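Local coordinates for protein trans-isoprenyl diphosphate synthase (Caulobacter crescentus, PDB 3OYR) that probably extends farnesyl diphosphate with successive isopentenyl diphosphate units to make all-trans-octaprenyl diphosphate, the precursor of isoprenoid quinone side chains, at residues E167-Q170 against L171-H175. Sequence-based numbering, arbitrary orientation.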
# COMPACT_ATOMS: atom_id res chain seq x y z
N GLU B 167 1.29 -2.30 12.49
CA GLU B 167 2.58 -1.64 12.32
C GLU B 167 2.61 -0.27 13.00
O GLU B 167 3.63 0.12 13.58
CB GLU B 167 2.89 -1.48 10.84
CG GLU B 167 3.24 -2.80 10.10
CD GLU B 167 4.72 -3.11 10.16
OE1 GLU B 167 5.22 -3.45 11.26
OE2 GLU B 167 5.38 -3.03 9.11
N VAL B 168 1.50 0.46 12.91
CA VAL B 168 1.36 1.70 13.64
C VAL B 168 1.39 1.45 15.15
O VAL B 168 2.10 2.16 15.87
CB VAL B 168 0.11 2.49 13.18
CG1 VAL B 168 -0.12 3.72 14.04
CG2 VAL B 168 0.27 2.94 11.78
N LEU B 169 0.67 0.42 15.61
CA LEU B 169 0.61 0.07 17.03
C LEU B 169 1.99 -0.25 17.55
O LEU B 169 2.34 0.17 18.65
CB LEU B 169 -0.32 -1.13 17.29
CG LEU B 169 -0.62 -1.52 18.75
CD1 LEU B 169 -0.98 -0.31 19.65
CD2 LEU B 169 -1.75 -2.58 18.80
N GLN B 170 2.75 -1.00 16.76
CA GLN B 170 4.14 -1.28 17.06
C GLN B 170 4.99 -0.01 17.10
O GLN B 170 5.75 0.20 18.04
CB GLN B 170 4.68 -2.27 16.05
CG GLN B 170 6.12 -2.61 16.29
CD GLN B 170 6.64 -3.57 15.27
OE1 GLN B 170 6.73 -4.76 15.52
NE2 GLN B 170 6.96 -3.05 14.08
N LEU B 171 4.85 0.85 16.09
CA LEU B 171 5.56 2.14 16.06
C LEU B 171 5.32 2.97 17.32
O LEU B 171 6.25 3.52 17.89
CB LEU B 171 5.21 2.94 14.80
CG LEU B 171 6.00 4.24 14.52
CD1 LEU B 171 7.49 3.97 14.29
CD2 LEU B 171 5.41 4.99 13.34
N MET B 172 4.06 3.03 17.75
CA MET B 172 3.66 3.79 18.93
C MET B 172 4.02 3.13 20.27
O MET B 172 4.34 3.82 21.23
CB MET B 172 2.15 4.11 18.92
CG MET B 172 1.65 4.98 17.76
SD MET B 172 2.66 6.42 17.29
CE MET B 172 2.60 7.41 18.78
N ARG B 173 3.94 1.81 20.34
CA ARG B 173 3.96 1.16 21.64
C ARG B 173 5.11 0.19 21.89
O ARG B 173 5.39 -0.13 23.04
CB ARG B 173 2.62 0.49 21.95
CG ARG B 173 1.52 1.49 22.27
CD ARG B 173 0.54 0.89 23.25
NE ARG B 173 0.29 1.80 24.36
CZ ARG B 173 -0.51 1.53 25.40
NH1 ARG B 173 -1.14 0.36 25.47
NH2 ARG B 173 -0.67 2.43 26.36
N SER B 174 5.79 -0.25 20.83
CA SER B 174 6.85 -1.25 21.02
C SER B 174 8.17 -0.64 21.44
O SER B 174 9.12 -1.36 21.72
CB SER B 174 7.05 -2.12 19.77
OG SER B 174 6.11 -3.17 19.72
N HIS B 175 8.23 0.69 21.52
CA HIS B 175 9.51 1.37 21.75
C HIS B 175 9.70 1.88 23.18
O HIS B 175 10.39 2.86 23.41
CB HIS B 175 9.70 2.47 20.70
CG HIS B 175 9.83 1.93 19.31
ND1 HIS B 175 11.04 1.68 18.72
CD2 HIS B 175 8.88 1.54 18.42
CE1 HIS B 175 10.85 1.18 17.51
NE2 HIS B 175 9.55 1.09 17.30
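Q170 and S174 meet one turn apart near the end of helix 150-173, and with their neighbours they illustrate how a last turn is held. Backbone bonds of the i to i+4 kind come first: L171 N to E167 O, M172 N to V168 O, R173 N to L169 O and S174 N to Q170 O. The third is the most bent of the four, with an N-H...O angle of 133°. Q170 O gathers several neighbours: S174 N at 2.8 Å and a weak bond from R173 N at 3.3 Å. Q170 O also lies at the edge of the H175 ring, near its plane, 3.4 Å from CD2.

Side-chain contacts follow the same spacing. With CG opposite the backbone N (chi1 180°), Q170 lays CG beside S174, 3.6 Å from CB and 3.5 Å from OG. The chain then runs on extended, carrying its amide to K191, whose NZ is hydrogen-bonded to OE1. L169 and R173 cross at a slant, methyl CD1 resting 4.0 Å from CG of the arginine's aliphatic stem. V168 CG1 approaches M172 CG more loosely, at 4.3 Å.

E167 OE2 stands close to OD1 of D105, a calcium ligand of the DDxxD motif, two like charges beside the metal, so this end of the segment borders the metal and diphosphate site. In the all-helical isoprenoid synthase fold, L169, near the end of helix 150-173, and the following S174 touch helix 181-206, while V168, L171 and M172 face L131, A127 and I52 of the second subunit.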